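Local structure of enterochelin esterase (Salmonella enterica subsp. enterica serovar Typhimurium, 3MGA) at residues 30-35 with 87-92; 36-41 with 95-100; 176-181 with 260-265; 185-190 with 238-243. The protein probably hydrolyses the ester bonds of ferric enterobactin, helping to release the iron carried by this siderophore. One frame throughout, in Å; residues are numbered along the deposited sequence.

Contact 1 (30-35 with 87-92)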
# COMPACT_ATOMS: atom_id res chain seq x y z
N GLY A 30 -11.05 -19.29 -15.91
CA GLY A 30 -11.09 -18.99 -14.48
C GLY A 30 -10.88 -17.51 -14.20
O GLY A 30 -11.01 -17.05 -13.07
N ASN A 31 -10.52 -16.76 -15.25
CA ASN A 31 -10.32 -15.33 -15.16
C ASN A 31 -11.62 -14.60 -15.43
O ASN A 31 -12.62 -15.23 -15.74
CB ASN A 31 -9.23 -14.89 -16.14
CG ASN A 31 -7.88 -15.42 -15.76
OD1 ASN A 31 -7.54 -15.47 -14.57
ND2 ASN A 31 -7.08 -15.81 -16.75
N TYR A 32 -11.58 -13.28 -15.33
CA TYR A 32 -12.77 -12.46 -15.50
C TYR A 32 -12.67 -11.37 -16.56
O TYR A 32 -11.64 -10.71 -16.69
CB TYR A 32 -13.12 -11.79 -14.14
CG TYR A 32 -13.57 -12.76 -13.07
CD1 TYR A 32 -12.65 -13.49 -12.33
CD2 TYR A 32 -14.92 -12.94 -12.81
CE1 TYR A 32 -13.07 -14.39 -11.36
CE2 TYR A 32 -15.34 -13.83 -11.84
CZ TYR A 32 -14.41 -14.55 -11.12
OH TYR A 32 -14.83 -15.46 -10.15
N ARG A 33 -13.74 -11.21 -17.33
CA ARG A 33 -13.84 -10.14 -18.32
C ARG A 33 -14.55 -9.02 -17.54
O ARG A 33 -15.75 -9.11 -17.27
CB ARG A 33 -14.69 -10.57 -19.53
CG ARG A 33 -15.02 -9.43 -20.52
CD ARG A 33 -14.00 -9.16 -21.68
NE ARG A 33 -12.58 -9.29 -21.35
CZ ARG A 33 -11.59 -8.81 -22.11
NH1 ARG A 33 -10.32 -8.98 -21.75
NH2 ARG A 33 -11.85 -8.13 -23.22
N VAL A 34 -13.81 -7.99 -17.17
CA VAL A 34 -14.36 -6.89 -16.39
C VAL A 34 -14.60 -5.65 -17.25
O VAL A 34 -13.71 -5.21 -17.97
CB VAL A 34 -13.43 -6.53 -15.22
CG1 VAL A 34 -14.04 -5.43 -14.36
CG2 VAL A 34 -13.15 -7.78 -14.37
N THR A 35 -15.80 -5.09 -17.16
CA THR A 35 -16.17 -3.91 -17.93
C THR A 35 -16.38 -2.69 -17.04
O THR A 35 -17.08 -2.76 -16.03
CB THR A 35 -17.48 -4.15 -18.72
OG1 THR A 35 -17.29 -5.24 -19.64
CG2 THR A 35 -17.89 -2.92 -19.50
N LEU A 87 -8.96 -9.93 -15.74
CA LEU A 87 -8.38 -9.87 -14.40
C LEU A 87 -8.46 -11.24 -13.75
O LEU A 87 -9.42 -11.98 -13.99
CB LEU A 87 -9.10 -8.83 -13.55
CG LEU A 87 -8.95 -7.38 -14.01
CD1 LEU A 87 -9.85 -6.47 -13.20
CD2 LEU A 87 -7.48 -6.94 -13.91
N SER A 88 -7.47 -11.57 -12.93
CA SER A 88 -7.46 -12.86 -12.25
C SER A 88 -8.50 -12.90 -11.13
O SER A 88 -8.93 -11.88 -10.62
CB SER A 88 -6.07 -13.14 -11.68
OG SER A 88 -5.76 -12.20 -10.68
N ALA A 89 -8.88 -14.11 -10.72
CA ALA A 89 -9.91 -14.29 -9.70
C ALA A 89 -9.56 -13.79 -8.30
O ALA A 89 -10.44 -13.41 -7.55
CB ALA A 89 -10.30 -15.77 -9.64
N ASN A 90 -8.28 -13.80 -7.97
CA ASN A 90 -7.82 -13.38 -6.65
C ASN A 90 -7.39 -11.91 -6.56
O ASN A 90 -6.99 -11.44 -5.49
CB ASN A 90 -6.64 -14.27 -6.25
CG ASN A 90 -7.01 -15.75 -6.19
OD1 ASN A 90 -8.08 -16.12 -5.71
ND2 ASN A 90 -6.09 -16.60 -6.64
N TRP A 91 -7.51 -11.19 -7.66
CA TRP A 91 -7.09 -9.81 -7.75
C TRP A 91 -7.95 -8.77 -7.02
O TRP A 91 -9.16 -8.92 -6.88
CB TRP A 91 -6.99 -9.40 -9.23
CG TRP A 91 -6.47 -8.02 -9.44
CD1 TRP A 91 -5.17 -7.66 -9.54
CD2 TRP A 91 -7.24 -6.82 -9.59
NE1 TRP A 91 -5.07 -6.30 -9.75
CE2 TRP A 91 -6.33 -5.77 -9.78
CE3 TRP A 91 -8.61 -6.54 -9.57
CZ2 TRP A 91 -6.74 -4.44 -9.95
CZ3 TRP A 91 -9.02 -5.22 -9.75
CH2 TRP A 91 -8.09 -4.19 -9.93
N ARG A 92 -7.27 -7.72 -6.59
CA ARG A 92 -7.87 -6.58 -5.90
C ARG A 92 -6.98 -5.39 -6.17
O ARG A 92 -5.76 -5.52 -6.19
CB ARG A 92 -7.97 -6.87 -4.40
CG ARG A 92 -8.32 -5.69 -3.50
CD ARG A 92 -9.02 -6.22 -2.22
NE ARG A 92 -8.21 -7.24 -1.58
CZ ARG A 92 -8.66 -8.19 -0.77
NH1 ARG A 92 -9.95 -8.32 -0.49
NH2 ARG A 92 -7.79 -9.05 -0.26
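Y32 N donates to L87 O over 2.9 Å, and L87 N returns an equally long bond to Y32 O, with N-H...O angles of 155° and 152°. The two residues thus form an antiparallel hydrogen-bonded pair, the last rung joining strands 32-39 and 80-87 before the second strand gives way to a loop. Y32 and L87 send their side chains to the same face of the sheet, which V34, two residues along from Y32, shares. There V34 CG2 meets L87 CD1 at 3.7 Å, the two branched side chains crossing at about a right angle.

Beyond the pair the chain leaves the sheet through a type I turn from S88 to W91, closed by a weak backbone bond. The aromatic ring of Y32 follows it outward: with CG anti to the carbonyl carbon (chi1 -68°), the ring presents its edge to A89, and CE1 lies 3.5 Å from A89 CB near the ring plane. The same methyl approaches G30 O at 3.7 Å. At the start of the turn, N31 OD1 lies 3.5 Å from S88 CA, a van der Waals approach to backbone carbon.

P155 and R26 also pack on Y32, while L152 of strand 148-153, in the facing sheet of this probable E-set sandwich, touches V34. The example illustrates a division of labour: two backbone bonds set the register at the strand end, V34 and L87 pack within the sheet beside that last rung, and the ring edge of Y32 packs against the departing turn at A89.

Contact 2 (36-41 with 95-100)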
# COMPACT_ATOMS: atom_id res chain seq x y z
N PHE A 36 -15.76 -1.59 -17.45
CA PHE A 36 -15.86 -0.32 -16.73
C PHE A 36 -16.77 0.62 -17.50
O PHE A 36 -16.80 0.60 -18.73
CB PHE A 36 -14.48 0.31 -16.61
CG PHE A 36 -13.54 -0.45 -15.71
CD1 PHE A 36 -13.24 0.02 -14.44
CD2 PHE A 36 -12.98 -1.64 -16.13
CE1 PHE A 36 -12.38 -0.68 -13.61
CE2 PHE A 36 -12.12 -2.34 -15.30
CZ PHE A 36 -11.82 -1.86 -14.04
N TRP A 37 -17.53 1.43 -16.76
CA TRP A 37 -18.44 2.38 -17.37
C TRP A 37 -18.24 3.78 -16.78
O TRP A 37 -18.03 3.94 -15.58
CB TRP A 37 -19.90 1.99 -17.12
CG TRP A 37 -20.27 0.59 -17.47
CD1 TRP A 37 -20.39 -0.46 -16.61
CD2 TRP A 37 -20.60 0.09 -18.77
NE1 TRP A 37 -20.76 -1.59 -17.30
CE2 TRP A 37 -20.90 -1.28 -18.62
CE3 TRP A 37 -20.66 0.66 -20.05
CZ2 TRP A 37 -21.26 -2.09 -19.70
CZ3 TRP A 37 -21.02 -0.14 -21.13
CH2 TRP A 37 -21.32 -1.51 -20.94
N TRP A 38 -18.28 4.78 -17.66
CA TRP A 38 -18.18 6.18 -17.27
C TRP A 38 -19.21 6.92 -18.10
O TRP A 38 -19.25 6.77 -19.32
CB TRP A 38 -16.78 6.76 -17.49
CG TRP A 38 -16.68 8.22 -17.08
CD1 TRP A 38 -16.63 8.72 -15.81
CD2 TRP A 38 -16.62 9.36 -17.96
NE1 TRP A 38 -16.54 10.10 -15.84
CE2 TRP A 38 -16.53 10.51 -17.14
CE3 TRP A 38 -16.62 9.52 -19.35
CZ2 TRP A 38 -16.46 11.80 -17.67
CZ3 TRP A 38 -16.55 10.80 -19.88
CH2 TRP A 38 -16.47 11.93 -19.04
N ARG A 39 -20.05 7.70 -17.42
CA ARG A 39 -21.09 8.48 -18.07
C ARG A 39 -20.58 9.89 -18.30
O ARG A 39 -20.24 10.60 -17.35
CB ARG A 39 -22.34 8.52 -17.19
CG ARG A 39 -23.53 9.23 -17.84
CD ARG A 39 -24.75 9.19 -16.94
NE ARG A 39 -25.95 9.66 -17.63
CZ ARG A 39 -27.16 9.74 -17.08
NH1 ARG A 39 -27.36 9.39 -15.81
NH2 ARG A 39 -28.19 10.17 -17.80
N ASP A 40 -20.51 10.30 -19.56
CA ASP A 40 -20.04 11.64 -19.90
C ASP A 40 -21.13 12.63 -19.51
O ASP A 40 -22.26 12.52 -19.98
CB ASP A 40 -19.72 11.72 -21.40
CG ASP A 40 -19.01 13.01 -21.78
OD1 ASP A 40 -19.22 14.05 -21.11
OD2 ASP A 40 -18.24 12.99 -22.76
N PRO A 41 -20.80 13.59 -18.63
CA PRO A 41 -21.82 14.56 -18.23
C PRO A 41 -22.12 15.62 -19.29
O PRO A 41 -23.13 16.31 -19.18
CB PRO A 41 -21.24 15.22 -16.97
CG PRO A 41 -19.90 14.63 -16.75
CD PRO A 41 -19.52 13.84 -17.95
N TYR A 95 -8.35 2.00 -8.75
CA TYR A 95 -8.41 2.51 -10.11
C TYR A 95 -9.04 3.89 -10.08
O TYR A 95 -9.64 4.28 -9.08
CB TYR A 95 -9.19 1.57 -11.05
CG TYR A 95 -10.68 1.55 -10.78
CD1 TYR A 95 -11.22 0.75 -9.79
CD2 TYR A 95 -11.55 2.33 -11.54
CE1 TYR A 95 -12.59 0.73 -9.54
CE2 TYR A 95 -12.92 2.31 -11.30
CZ TYR A 95 -13.43 1.52 -10.30
OH TYR A 95 -14.79 1.52 -10.08
N CYS A 96 -8.88 4.61 -11.18
CA CYS A 96 -9.44 5.94 -11.30
C CYS A 96 -9.55 6.22 -12.79
O CYS A 96 -8.88 5.56 -13.58
CB CYS A 96 -8.57 6.99 -10.58
SG CYS A 96 -6.85 7.13 -11.16
N PHE A 97 -10.41 7.15 -13.18
CA PHE A 97 -10.52 7.50 -14.59
C PHE A 97 -9.96 8.90 -14.77
O PHE A 97 -9.91 9.68 -13.82
CB PHE A 97 -11.97 7.47 -15.10
CG PHE A 97 -12.73 6.23 -14.73
CD1 PHE A 97 -12.18 4.97 -14.91
CD2 PHE A 97 -14.05 6.32 -14.29
CE1 PHE A 97 -12.90 3.82 -14.59
CE2 PHE A 97 -14.78 5.17 -13.98
CZ PHE A 97 -14.20 3.92 -14.13
N ILE A 98 -9.55 9.21 -16.00
CA ILE A 98 -9.02 10.52 -16.32
C ILE A 98 -9.68 11.04 -17.60
O ILE A 98 -9.10 10.96 -18.69
CB ILE A 98 -7.50 10.49 -16.52
CG1 ILE A 98 -6.81 9.79 -15.34
CG2 ILE A 98 -6.96 11.92 -16.70
CD1 ILE A 98 -5.32 9.72 -15.46
N PRO A 99 -10.92 11.56 -17.47
CA PRO A 99 -11.62 12.09 -18.62
C PRO A 99 -11.06 13.47 -18.97
O PRO A 99 -11.13 14.37 -18.14
CB PRO A 99 -13.07 12.18 -18.15
CG PRO A 99 -12.99 12.28 -16.68
CD PRO A 99 -11.71 11.65 -16.23
N THR A 100 -10.50 13.60 -20.17
CA THR A 100 -9.88 14.86 -20.59
C THR A 100 -10.14 15.20 -22.05
O THR A 100 -10.53 14.34 -22.85
CB THR A 100 -8.35 14.82 -20.41
OG1 THR A 100 -7.78 16.03 -20.93
CG2 THR A 100 -7.75 13.62 -21.15
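F36 and Y95 are brought together by different first torsions: F36 carries CG anti to the carbonyl carbon, whereas Y95 places its CG between the backbone N and the carbonyl carbon (chi1 70°). The outcome is a T-shaped pair in which the edge of F36 points at the face of Y95, with planes 78° apart and centroids separated by 5.1 Å. F36 CE1 stands over the middle of the tyrosine ring, 3.7 Å from Y95 CD2. The neighbouring atom, F36 CD1, lies in the plane of F97 at its edge, 3.8 Å from F97 CE1.

F97 then slides past W38 in the opposite direction, its CD2 3.8 Å from W38 CD1. Further along, P99 CB sits over one face of the indole, 3.8 Å from the centroid of the six-membered ring, in a CH-pi contact. The closest atom pair there is W38 CZ2 to P99 CB at 3.4 Å.

No hydrogen bond joins the two segments. The axes of 36-39 and 95-100 come within 9.7 Å and cross at -40°, as expected for sheets packed face to face in a beta sandwich, here the N-terminal domain of probable E-set type. W81, I57 and L152 add to the packing, and Y95 OH is hydrogen-bonded to D134 OD2. At this contact, cohesion comes from shape and dispersion, with ring edges, ring faces and a proline interlocking while polar groups find partners elsewhere.

Contact 3 (176-181 with 260-265)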
# COMPACT_ATOMS: atom_id res chain seq x y z
N MSE A 176 0.20 13.36 19.00
CA MSE A 176 1.30 14.00 19.67
C MSE A 176 2.21 14.65 18.64
O MSE A 176 2.40 14.14 17.53
CB MSE A 176 2.02 12.92 20.45
CG MSE A 176 3.25 13.33 21.17
SE MSE A 176 4.03 11.76 22.03
CE MSE A 176 5.70 12.63 22.51
N GLN A 177 2.74 15.81 19.00
CA GLN A 177 3.64 16.53 18.13
C GLN A 177 5.03 16.14 18.59
O GLN A 177 5.42 16.42 19.73
CB GLN A 177 3.41 18.04 18.27
CG GLN A 177 4.02 18.89 17.14
CD GLN A 177 3.33 18.68 15.79
OE1 GLN A 177 2.23 18.12 15.73
NE2 GLN A 177 3.98 19.12 14.71
N TRP A 178 5.77 15.46 17.72
CA TRP A 178 7.13 15.03 18.05
C TRP A 178 8.19 15.92 17.40
O TRP A 178 8.40 15.88 16.19
CB TRP A 178 7.33 13.54 17.71
CG TRP A 178 8.76 13.13 17.69
CD1 TRP A 178 9.71 13.44 18.62
CD2 TRP A 178 9.39 12.28 16.74
NE1 TRP A 178 10.92 12.88 18.27
CE2 TRP A 178 10.75 12.15 17.12
CE3 TRP A 178 8.96 11.62 15.59
CZ2 TRP A 178 11.65 11.39 16.40
CZ3 TRP A 178 9.86 10.87 14.87
CH2 TRP A 178 11.20 10.76 15.27
N HIS A 179 8.85 16.71 18.24
CA HIS A 179 9.92 17.62 17.83
C HIS A 179 11.25 16.89 17.98
O HIS A 179 11.67 16.55 19.09
CB HIS A 179 9.93 18.87 18.71
CG HIS A 179 8.59 19.53 18.84
ND1 HIS A 179 8.08 20.39 17.89
CD2 HIS A 179 7.66 19.48 19.83
CE1 HIS A 179 6.89 20.82 18.28
NE2 HIS A 179 6.61 20.28 19.45
N SER A 180 11.92 16.64 16.85
CA SER A 180 13.18 15.91 16.85
C SER A 180 14.41 16.81 16.78
O SER A 180 14.53 17.64 15.88
CB SER A 180 13.20 14.96 15.65
OG SER A 180 14.42 14.29 15.56
N GLU A 181 15.32 16.63 17.74
CA GLU A 181 16.55 17.40 17.80
C GLU A 181 17.53 16.77 16.80
O GLU A 181 18.23 17.47 16.07
CB GLU A 181 17.13 17.40 19.22
CG GLU A 181 18.30 18.35 19.40
CD GLU A 181 18.88 18.36 20.82
OE1 GLU A 181 18.35 17.67 21.72
OE2 GLU A 181 19.88 19.08 21.03
N LEU A 260 17.56 6.30 14.87
CA LEU A 260 18.24 6.69 16.10
C LEU A 260 17.31 7.63 16.85
O LEU A 260 17.07 7.46 18.04
CB LEU A 260 19.57 7.38 15.83
CG LEU A 260 20.76 6.53 15.37
CD1 LEU A 260 21.89 7.41 14.92
CD2 LEU A 260 21.21 5.56 16.48
N ALA A 261 16.78 8.62 16.14
CA ALA A 261 15.87 9.60 16.71
C ALA A 261 14.62 8.97 17.32
O ALA A 261 14.17 9.39 18.39
CB ALA A 261 15.46 10.62 15.63
N VAL A 262 14.03 7.99 16.62
CA VAL A 262 12.84 7.30 17.10
C VAL A 262 13.10 6.60 18.45
O VAL A 262 12.25 6.63 19.35
CB VAL A 262 12.34 6.27 16.07
CG1 VAL A 262 11.42 5.24 16.71
CG2 VAL A 262 11.66 6.97 14.89
N GLN A 263 14.27 6.01 18.59
CA GLN A 263 14.60 5.29 19.83
C GLN A 263 14.99 6.19 21.00
O GLN A 263 14.56 5.95 22.14
CB GLN A 263 15.73 4.30 19.56
CG GLN A 263 15.40 3.31 18.47
CD GLN A 263 16.56 2.41 18.14
OE1 GLN A 263 17.07 1.70 19.01
NE2 GLN A 263 16.97 2.41 16.88
N GLN A 264 15.79 7.22 20.73
CA GLN A 264 16.29 8.15 21.75
C GLN A 264 15.33 9.27 22.15
O GLN A 264 15.37 9.76 23.29
CB GLN A 264 17.60 8.78 21.26
CG GLN A 264 18.73 7.79 20.98
CD GLN A 264 19.92 8.44 20.29
OE1 GLN A 264 19.78 9.48 19.63
NE2 GLN A 264 21.09 7.82 20.41
N GLU A 265 14.48 9.68 21.23
CA GLU A 265 13.56 10.78 21.45
C GLU A 265 12.08 10.37 21.52
O GLU A 265 11.40 10.70 22.49
CB GLU A 265 13.71 11.79 20.31
CG GLU A 265 15.13 12.30 20.06
CD GLU A 265 15.28 13.02 18.72
OE1 GLU A 265 14.35 12.93 17.88
OE2 GLU A 265 16.33 13.65 18.49
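Polar contacts between S180 and E265 come first. S180 OG donates to E265 OE1 over 2.7 Å, using the syn lone pair of the carboxylate oxygen. The other oxygen, E265 OE2, receives a weak bond from E181 N at 3.2 Å, with an N-H...O angle of only 123°. R182 N also donates to OE2, and L183 N bonds to S180 OG. E265 thus bonds to the connection between strands 174-180 and 185-193 at S180, weakly at E181, and at R182.

Apolar contacts centre on W178. Its CG lies anti to the backbone N, which carries the indole across to the helix. W178 CH2 touches V262 CG2 at 3.8 Å, and CZ2 lies 4.0 Å from A261 CB, which sits at the ring edge near its plane.

A third kind of meeting is between ring and carboxylate. E265 OE1 approaches the indole edge, 3.4 Å from W178 CZ2, the two planes being 69° apart; a carboxylate oxygen at the positive rim of a ring is probably favourable. The side chains of W178 and E265 cross at about a right angle.

In the fold, strand 174-180 is an outermost strand of the eight-stranded sheet of the putative alpha/beta-hydrolase domain. Helix segment 260-265 runs at 111° to strand segment 176-180; L266 extends the helix's cover over W178, while R187 of strand 185-193 packs on the indole as well.

Contact 4 (185-190 with 238-243)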
# COMPACT_ATOMS: atom_id res chain seq x y z
N ASN A 185 13.40 18.60 12.88
CA ASN A 185 12.07 18.86 12.35
C ASN A 185 10.99 18.35 13.31
O ASN A 185 11.27 17.52 14.18
CB ASN A 185 11.90 18.26 10.95
CG ASN A 185 12.06 16.75 10.92
OD1 ASN A 185 11.63 16.04 11.84
ND2 ASN A 185 12.65 16.24 9.85
N SER A 186 9.77 18.88 13.16
CA SER A 186 8.62 18.49 13.98
C SER A 186 7.69 17.63 13.14
O SER A 186 7.68 17.73 11.91
CB SER A 186 7.88 19.72 14.53
OG SER A 186 8.74 20.47 15.37
N ARG A 187 6.85 16.85 13.81
CA ARG A 187 6.00 15.90 13.11
C ARG A 187 4.91 15.32 14.00
O ARG A 187 5.09 15.23 15.19
CB ARG A 187 6.97 14.80 12.74
CG ARG A 187 6.49 13.55 12.17
CD ARG A 187 7.62 12.56 12.38
NE ARG A 187 8.91 13.12 11.97
CZ ARG A 187 9.49 12.91 10.79
NH1 ARG A 187 8.93 12.12 9.87
NH2 ARG A 187 10.67 13.47 10.53
N ARG A 188 3.81 14.89 13.40
CA ARG A 188 2.71 14.28 14.14
C ARG A 188 2.93 12.79 14.28
O ARG A 188 3.42 12.14 13.35
CB ARG A 188 1.37 14.42 13.40
CG ARG A 188 0.83 15.82 13.24
CD ARG A 188 -0.38 15.81 12.30
NE ARG A 188 -0.03 15.42 10.93
CZ ARG A 188 -0.90 15.26 9.93
NH1 ARG A 188 -2.20 15.45 10.13
NH2 ARG A 188 -0.47 14.90 8.72
N VAL A 189 2.52 12.26 15.43
CA VAL A 189 2.55 10.83 15.69
C VAL A 189 1.20 10.49 16.34
O VAL A 189 0.66 11.27 17.15
CB VAL A 189 3.72 10.41 16.59
CG1 VAL A 189 5.06 10.69 15.89
CG2 VAL A 189 3.65 11.10 17.96
N TRP A 190 0.62 9.36 15.96
CA TRP A 190 -0.65 8.94 16.52
C TRP A 190 -0.46 7.73 17.43
O TRP A 190 0.37 6.87 17.17
CB TRP A 190 -1.65 8.60 15.42
CG TRP A 190 -2.14 9.75 14.61
CD1 TRP A 190 -3.32 10.43 14.79
CD2 TRP A 190 -1.51 10.34 13.47
NE1 TRP A 190 -3.46 11.40 13.82
CE2 TRP A 190 -2.35 11.37 13.01
CE3 TRP A 190 -0.32 10.09 12.78
CZ2 TRP A 190 -2.04 12.16 11.91
CZ3 TRP A 190 -0.01 10.88 11.69
CH2 TRP A 190 -0.86 11.90 11.26
N LEU A 238 1.83 2.96 17.14
CA LEU A 238 2.43 4.26 16.89
C LEU A 238 2.51 4.57 15.39
O LEU A 238 3.29 3.97 14.66
CB LEU A 238 3.82 4.27 17.49
CG LEU A 238 4.61 5.57 17.40
CD1 LEU A 238 3.84 6.70 18.07
CD2 LEU A 238 5.97 5.37 18.04
N LEU A 239 1.70 5.52 14.93
CA LEU A 239 1.73 5.90 13.52
C LEU A 239 2.57 7.15 13.37
O LEU A 239 2.28 8.16 14.01
CB LEU A 239 0.33 6.12 12.96
CG LEU A 239 -0.50 4.88 12.65
CD1 LEU A 239 -0.61 3.93 13.82
CD2 LEU A 239 -1.88 5.33 12.18
N ILE A 240 3.61 7.08 12.54
CA ILE A 240 4.49 8.23 12.35
C ILE A 240 4.27 8.92 11.01
O ILE A 240 4.27 8.28 9.96
CB ILE A 240 5.97 7.83 12.47
CG1 ILE A 240 6.22 7.02 13.75
CG2 ILE A 240 6.85 9.08 12.46
CD1 ILE A 240 7.66 6.58 13.90
N ASP A 241 4.09 10.23 11.06
CA ASP A 241 3.88 11.04 9.87
C ASP A 241 5.19 11.16 9.12
O ASP A 241 6.22 11.50 9.72
CB ASP A 241 3.41 12.44 10.30
CG ASP A 241 2.97 13.31 9.14
OD1 ASP A 241 3.06 12.90 7.98
OD2 ASP A 241 2.51 14.43 9.42
N ALA A 242 5.17 10.85 7.82
CA ALA A 242 6.35 10.96 6.97
C ALA A 242 6.57 12.42 6.57
O ALA A 242 7.60 12.75 5.97
CB ALA A 242 6.21 10.08 5.72
N ILE A 243 5.59 13.27 6.87
CA ILE A 243 5.61 14.71 6.60
C ILE A 243 5.28 15.05 5.15
O ILE A 243 4.23 15.61 4.85
CB ILE A 243 6.97 15.39 6.99
CG1 ILE A 243 7.31 15.12 8.45
CG2 ILE A 243 6.91 16.88 6.73
CD1 ILE A 243 8.57 15.81 8.92
O HOH W 1 9.61 11.19 6.77
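R187 reaches across an antiparallel strand pairing, 185-193 with 236-240, in the sheet of the putative alpha/beta-hydrolase fold, toward the loop beyond the second strand. CB points toward segment 238-243, and CG, anti to the backbone N (chi1 172°), comes beside the carbonyl of D241, 3.8 Å from D241 CB. CD lies 3.6 Å from I240 CG2. The chain bends at chi3, NE and CZ come close to I243 CD1, with CZ 3.6 Å away, and the guanidinium turns one face to that methyl, which is 3.5 Å from R187 NH2. At the tip, R187 NH1 donates to D241 O over 2.8 Å, in the carbonyl plane, and weakly to a water that also bonds A242 O. R187 NH2 binds N185 OD1 from a tilted position and makes a salt bridge to E251, so the group is held from several sides.

R188 takes the side chain of the same aspartate in a side-on salt bridge: NE and NH2 both donate to D241 OD2 at 3.1 Å, the oxygen lying near the guanidinium plane while both nitrogens sit above one face of the carboxylate. W190 CH2 covers the centre of this guanidinium, and E215 pairs with R188 NH1.

The backbone supplies the register: V189 and I240 form a non-hydrogen-bonded pair, W190 and L239 a hydrogen-bonded one, with W190 N to L239 O at 2.8 Å. D241 N follows with a bond to R188 O as the strand ends. D241 OD1 accepts from I243 N at 2.8 Å, 66° out of the carboxylate plane, completing an Asx turn.

The four contacts divide between two probable domains, E-set-like and alpha/beta-hydrolase-like. Contacts 1 and 2 use successive parts of strand 32-39, their centres 20 Å apart: the first pairs two inner strands of one sheet where 80-87 ends, the second packs that sheet on its partner. Contacts 3 and 4 belong to the other, centres 9 Å apart, and touch through a probable backbone bond, W178 N to R187 O, at 2.6 Å. Their strands are neighbours at one sheet border, whereas the GxSxG pattern of a possible nucleophile elbow, around S289, follows strand 284-288, further in. Contacts 2 and 4 stand about 35 Å apart between centres; a bound PEG lies about 10 Å from the Y95 side chain.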